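Local coordinates for protein GCN5-related N-acetyltransferase (Brucella melitensis biovar Abortus, PDB 4J3G) that probably transfers an acetyl group from acetyl-CoA to an amino group, perhaps the N-terminal alanine of a ribosomal protein, as a GNAT-family acetyltransferase, at residues P75-A89 and L123-K135. Numbering follows the deposited sequence.
Sequences PVLVAEREGQVVGYA and LLAELIEEARERK
Leu123 lies across the hairpin formed by 75-89, and its carbons from CB outward spread over both strands. Leu123 CB rests on Ala89 CB at 4.1 Å; CG, placed beside the backbone N (chi1 -77°), comes next to Ala79 CB. With chi2 at 164°, Leu123 CD1 meets the backbone at Gly87 and Tyr88, 3.8 Å from Tyr88 N, while Leu123 CD2 settles over the neighbouring strand, 4.0 Å from Ala79 CB. Small residues suit these places: the two alanines leave room for the leucine, whose branches can reach both strands, and Gly87 lets CD1 reach the main chain. One turn on, Leu127 straddles the hairpin likewise, its CD1 3.8 Å from Leu77 CD1 and its CD2 3.9 Å from Ala89 CB. Leu77 CD1 also touches the aliphatic CG of Glu126. Where the helix ends, Arg134 turns its guanidinium to Pro75, whose CG also touches Leu127 CD1; the apolar ring suits that flat face, with Pro75 CB 4.2 Å above its centre. Arg134 NE and NH2 both grip Glu130 OE1 and so help fix this plane. Helix 119-133 thus packs on one face of the mixed GNAT sheet, its 123-133 part running 27° from strand 84-89 and roughly antiparallel (149°) to strand 76-81; helix 34-47 takes Val78 and Tyr88 on the opposite face.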
loop_
_atom_site.group_PDB
_atom_site.type_symbol
_atom_site.label_atom_id
_atom_site.label_comp_id
_atom_site.label_asym_id
_atom_site.label_seq_id
_atom_site.Cartn_x
_atom_site.Cartn_y
_atom_site.Cartn_z
ATOM N N PRO A 75 -12.268 -13.403 3.961
ATOM C CA PRO A 75 -12.087 -14.701 4.628
ATOM C C PRO A 75 -10.913 -14.719 5.594
ATOM O O PRO A 75 -9.889 -14.035 5.359
ATOM C CB PRO A 75 -11.738 -15.647 3.492
ATOM C CG PRO A 75 -11.300 -14.799 2.389
ATOM C CD PRO A 75 -11.991 -13.491 2.518
ATOM N N VAL A 76 -11.104 -15.417 6.696
ATOM C CA VAL A 76 -9.995 -15.849 7.533
ATOM C C VAL A 76 -10.031 -17.376 7.659
ATOM O O VAL A 76 -10.962 -17.926 8.199
ATOM C CB VAL A 76 -10.005 -15.225 8.942
ATOM C CG1 VAL A 76 -8.748 -15.666 9.659
ATOM C CG2 VAL A 76 -10.088 -13.698 8.898
ATOM N N LEU A 77 -8.984 -18.035 7.167
ATOM C CA LEU A 77 -8.870 -19.474 7.194
ATOM C C LEU A 77 -7.899 -19.912 8.293
ATOM O O LEU A 77 -6.834 -19.257 8.529
ATOM C CB LEU A 77 -8.365 -20.007 5.857
ATOM C CG LEU A 77 -9.216 -19.582 4.669
ATOM C CD1 LEU A 77 -8.647 -20.187 3.398
ATOM C CD2 LEU A 77 -10.679 -19.953 4.873
ATOM N N VAL A 78 -8.206 -21.053 8.926
ATOM C CA VAL A 78 -7.249 -21.672 9.826
ATOM C C VAL A 78 -6.902 -23.086 9.372
ATOM O O VAL A 78 -7.716 -23.768 8.733
ATOM C CB VAL A 78 -7.747 -21.704 11.289
ATOM C CG1 VAL A 78 -7.939 -20.300 11.818
ATOM C CG2 VAL A 78 -9.045 -22.478 11.417
ATOM N N ALA A 79 -5.686 -23.506 9.686
ATOM C CA ALA A 79 -5.296 -24.877 9.502
ATOM C C ALA A 79 -5.281 -25.562 10.865
ATOM O O ALA A 79 -4.623 -25.092 11.800
ATOM C CB ALA A 79 -3.940 -24.948 8.858
ATOM N N GLU A 80 -5.955 -26.701 10.937
ATOM C CA GLU A 80 -6.035 -27.494 12.153
ATOM C C GLU A 80 -5.390 -28.864 11.939
ATOM O O GLU A 80 -5.643 -29.512 10.925
ATOM C CB GLU A 80 -7.501 -27.665 12.553
ATOM C CG GLU A 80 -7.681 -28.236 13.954
ATOM C CD GLU A 80 -9.114 -28.613 14.253
ATOM O OE1 GLU A 80 -10.001 -27.730 14.128
ATOM O OE2 GLU A 80 -9.359 -29.803 14.626
ATOM N N ARG A 81 -4.546 -29.277 12.893
ATOM C CA ARG A 81 -3.815 -30.565 12.844
ATOM C C ARG A 81 -3.746 -31.144 14.257
ATOM O O ARG A 81 -3.362 -30.441 15.201
ATOM C CB ARG A 81 -2.372 -30.352 12.332
ATOM C CG ARG A 81 -1.648 -31.628 11.941
ATOM C CD ARG A 81 -0.307 -31.367 11.295
ATOM N NE ARG A 81 0.622 -30.688 12.189
ATOM C CZ ARG A 81 1.779 -30.162 11.814
ATOM N NH1 ARG A 81 2.165 -30.217 10.549
ATOM N NH2 ARG A 81 2.558 -29.568 12.705
ATOM N N GLU A 82 -4.095 -32.424 14.386
ATOM C CA GLU A 82 -4.149 -33.112 15.690
ATOM C C GLU A 82 -4.895 -32.272 16.735
ATOM O O GLU A 82 -4.417 -32.106 17.876
ATOM C CB GLU A 82 -2.721 -33.464 16.170
ATOM C CG GLU A 82 -2.020 -34.453 15.246
ATOM C CD GLU A 82 -0.655 -34.893 15.749
ATOM O OE1 GLU A 82 0.231 -34.022 15.905
ATOM O OE2 GLU A 82 -0.461 -36.112 15.944
ATOM N N GLY A 83 -6.057 -31.744 16.321
ATOM C CA GLY A 83 -6.876 -30.828 17.134
ATOM C C GLY A 83 -6.426 -29.363 17.282
ATOM O O GLY A 83 -7.188 -28.544 17.781
ATOM N N GLN A 84 -5.192 -29.027 16.892
ATOM C CA GLN A 84 -4.613 -27.690 17.216
ATOM C C GLN A 84 -4.583 -26.819 15.965
ATOM O O GLN A 84 -4.332 -27.305 14.874
ATOM C CB GLN A 84 -3.171 -27.821 17.752
ATOM N N VAL A 85 -4.836 -25.532 16.129
ATOM C CA VAL A 85 -4.544 -24.573 15.047
ATOM C C VAL A 85 -3.032 -24.386 14.879
ATOM O O VAL A 85 -2.327 -24.062 15.851
ATOM C CB VAL A 85 -5.270 -23.252 15.288
ATOM C CG1 VAL A 85 -4.872 -22.203 14.258
ATOM C CG2 VAL A 85 -6.771 -23.498 15.241
ATOM N N VAL A 86 -2.539 -24.644 13.654
ATOM C CA VAL A 86 -1.093 -24.596 13.347
ATOM C C VAL A 86 -0.754 -23.524 12.332
ATOM O O VAL A 86 0.442 -23.255 12.066
ATOM C CB VAL A 86 -0.518 -25.967 12.907
ATOM C CG1 VAL A 86 -0.431 -26.909 14.104
ATOM C CG2 VAL A 86 -1.355 -26.620 11.803
ATOM N N GLY A 87 -1.780 -22.845 11.836
ATOM C CA GLY A 87 -1.557 -21.653 10.997
ATOM C C GLY A 87 -2.844 -20.963 10.632
ATOM O O GLY A 87 -3.909 -21.530 10.758
ATOM N N TYR A 88 -2.748 -19.740 10.097
ATOM C CA TYR A 88 -3.921 -19.101 9.531
ATOM C C TYR A 88 -3.564 -18.216 8.325
ATOM O O TYR A 88 -2.405 -17.848 8.108
ATOM C CB TYR A 88 -4.690 -18.284 10.584
ATOM C CG TYR A 88 -4.035 -16.978 11.041
ATOM C CD1 TYR A 88 -3.113 -16.954 12.088
ATOM C CD2 TYR A 88 -4.404 -15.748 10.470
ATOM C CE1 TYR A 88 -2.560 -15.743 12.533
ATOM C CE2 TYR A 88 -3.844 -14.539 10.900
ATOM C CZ TYR A 88 -2.934 -14.547 11.947
ATOM O OH TYR A 88 -2.386 -13.356 12.407
ATOM N N ALA A 89 -4.589 -17.852 7.567
ATOM C CA ALA A 89 -4.386 -16.994 6.377
ATOM C C ALA A 89 -5.558 -16.080 6.159
ATOM O O ALA A 89 -6.730 -16.424 6.447
ATOM C CB ALA A 89 -4.162 -17.831 5.102
ATOM N N LEU A 123 -2.674 -23.604 3.065
ATOM C CA LEU A 123 -3.428 -22.407 3.332
ATOM C C LEU A 123 -3.522 -21.467 2.116
ATOM O O LEU A 123 -4.609 -20.942 1.829
ATOM C CB LEU A 123 -2.832 -21.655 4.504
ATOM C CG LEU A 123 -3.151 -22.249 5.867
ATOM C CD1 LEU A 123 -2.199 -21.675 6.898
ATOM C CD2 LEU A 123 -4.604 -22.007 6.235
ATOM N N LEU A 124 -2.390 -21.208 1.449
ATOM C CA LEU A 124 -2.369 -20.305 0.302
ATOM C C LEU A 124 -3.289 -20.850 -0.767
ATOM O O LEU A 124 -4.130 -20.119 -1.346
ATOM C CB LEU A 124 -0.936 -20.185 -0.251
ATOM C CG LEU A 124 -0.719 -19.233 -1.404
ATOM C CD1 LEU A 124 -1.261 -17.860 -1.059
ATOM C CD2 LEU A 124 0.768 -19.157 -1.782
ATOM N N ALA A 125 -3.167 -22.158 -1.028
ATOM C CA ALA A 125 -3.981 -22.742 -2.065
ATOM C C ALA A 125 -5.464 -22.551 -1.791
ATOM O O ALA A 125 -6.225 -22.263 -2.708
ATOM C CB ALA A 125 -3.654 -24.216 -2.269
ATOM N N GLU A 126 -5.890 -22.733 -0.553
ATOM C CA GLU A 126 -7.320 -22.611 -0.237
ATOM C C GLU A 126 -7.779 -21.152 -0.244
ATOM O O GLU A 126 -8.877 -20.823 -0.714
ATOM C CB GLU A 126 -7.639 -23.256 1.110
ATOM C CG GLU A 126 -9.143 -23.275 1.426
ATOM C CD GLU A 126 -10.032 -23.794 0.286
ATOM O OE1 GLU A 126 -9.682 -24.830 -0.381
ATOM O OE2 GLU A 126 -11.106 -23.183 0.087
ATOM N N LEU A 127 -6.923 -20.257 0.240
ATOM C CA LEU A 127 -7.258 -18.842 0.196
ATOM C C LEU A 127 -7.457 -18.346 -1.240
ATOM O O LEU A 127 -8.344 -17.530 -1.502
ATOM C CB LEU A 127 -6.158 -18.012 0.852
ATOM C CG LEU A 127 -6.567 -16.597 1.301
ATOM C CD1 LEU A 127 -7.697 -16.654 2.312
ATOM C CD2 LEU A 127 -5.379 -15.874 1.926
ATOM N N ILE A 128 -6.601 -18.787 -2.164
ATOM C CA ILE A 128 -6.732 -18.463 -3.559
ATOM C C ILE A 128 -8.117 -18.898 -4.082
ATOM O O ILE A 128 -8.760 -18.173 -4.828
ATOM C CB ILE A 128 -5.630 -19.163 -4.424
ATOM C CG1 ILE A 128 -4.275 -18.489 -4.211
ATOM C CG2 ILE A 128 -5.978 -19.143 -5.885
ATOM C CD1 ILE A 128 -3.091 -19.259 -4.807
ATOM N N GLU A 129 -8.556 -20.089 -3.723
ATOM C CA GLU A 129 -9.878 -20.539 -4.211
ATOM C C GLU A 129 -11.000 -19.667 -3.662
ATOM O O GLU A 129 -11.954 -19.357 -4.392
ATOM C CB GLU A 129 -10.155 -22.001 -3.827
ATOM C CG GLU A 129 -9.148 -22.991 -4.406
ATOM C CD GLU A 129 -9.055 -22.952 -5.926
ATOM O OE1 GLU A 129 -10.074 -22.641 -6.605
ATOM O OE2 GLU A 129 -7.943 -23.186 -6.456
ATOM N N GLU A 130 -10.905 -19.308 -2.382
ATOM C CA GLU A 130 -11.879 -18.367 -1.760
ATOM C C GLU A 130 -11.876 -17.022 -2.457
ATOM O O GLU A 130 -12.930 -16.459 -2.752
ATOM C CB GLU A 130 -11.586 -18.153 -0.302
ATOM C CG GLU A 130 -12.032 -19.268 0.606
ATOM C CD GLU A 130 -13.500 -19.163 1.011
ATOM O OE1 GLU A 130 -14.235 -18.257 0.502
ATOM O OE2 GLU A 130 -13.900 -19.992 1.852
ATOM N N ALA A 131 -10.689 -16.522 -2.781
ATOM C CA ALA A 131 -10.585 -15.270 -3.495
ATOM C C ALA A 131 -11.254 -15.354 -4.864
ATOM O O ALA A 131 -11.967 -14.432 -5.281
ATOM C CB ALA A 131 -9.112 -14.872 -3.639
ATOM N N ARG A 132 -10.977 -16.436 -5.576
ATOM C CA ARG A 132 -11.563 -16.696 -6.895
ATOM C C ARG A 132 -13.092 -16.660 -6.813
ATOM O O ARG A 132 -13.779 -16.036 -7.654
ATOM C CB ARG A 132 -11.122 -18.088 -7.357
ATOM C CG ARG A 132 -10.767 -18.254 -8.796
ATOM C CD ARG A 132 -10.016 -19.594 -8.993
ATOM N NE ARG A 132 -8.722 -19.335 -9.614
ATOM C CZ ARG A 132 -7.628 -20.071 -9.479
ATOM N NH1 ARG A 132 -7.619 -21.187 -8.745
ATOM N NH2 ARG A 132 -6.524 -19.685 -10.113
ATOM N N GLU A 133 -13.613 -17.356 -5.802
ATOM C CA GLU A 133 -15.039 -17.477 -5.584
ATOM C C GLU A 133 -15.653 -16.124 -5.327
ATOM O O GLU A 133 -16.754 -15.862 -5.764
ATOM C CB GLU A 133 -15.280 -18.322 -4.359
ATOM C CG GLU A 133 -16.688 -18.835 -4.228
ATOM C CD GLU A 133 -16.724 -20.112 -3.425
ATOM O OE1 GLU A 133 -16.707 -21.207 -4.042
ATOM O OE2 GLU A 133 -16.698 -20.026 -2.178
ATOM N N ARG A 134 -14.913 -15.287 -4.599
ATOM C CA ARG A 134 -15.355 -13.969 -4.178
ATOM C C ARG A 134 -15.036 -12.880 -5.207
ATOM O O ARG A 134 -15.295 -11.715 -4.954
ATOM C CB ARG A 134 -14.775 -13.625 -2.781
ATOM C CG ARG A 134 -15.407 -14.433 -1.674
ATOM C CD ARG A 134 -14.707 -14.312 -0.338
ATOM N NE ARG A 134 -15.095 -15.418 0.541
ATOM C CZ ARG A 134 -15.553 -15.296 1.782
ATOM N NH1 ARG A 134 -15.700 -14.104 2.379
ATOM N NH2 ARG A 134 -15.857 -16.401 2.456
ATOM N N LYS A 135 -14.542 -13.278 -6.388
ATOM C CA LYS A 135 -14.331 -12.376 -7.545
ATOM C C LYS A 135 -13.252 -11.349 -7.311
ATOM O O LYS A 135 -13.263 -10.285 -7.939
ATOM C CB LYS A 135 -15.610 -11.629 -7.977
ATOM C CG LYS A 135 -16.866 -12.473 -8.110
ATOM C CD LYS A 135 -16.655 -13.711 -8.958
ATOM C CE LYS A 135 -16.786 -13.430 -10.431
ATOM N NZ LYS A 135 -16.723 -14.726 -11.161
#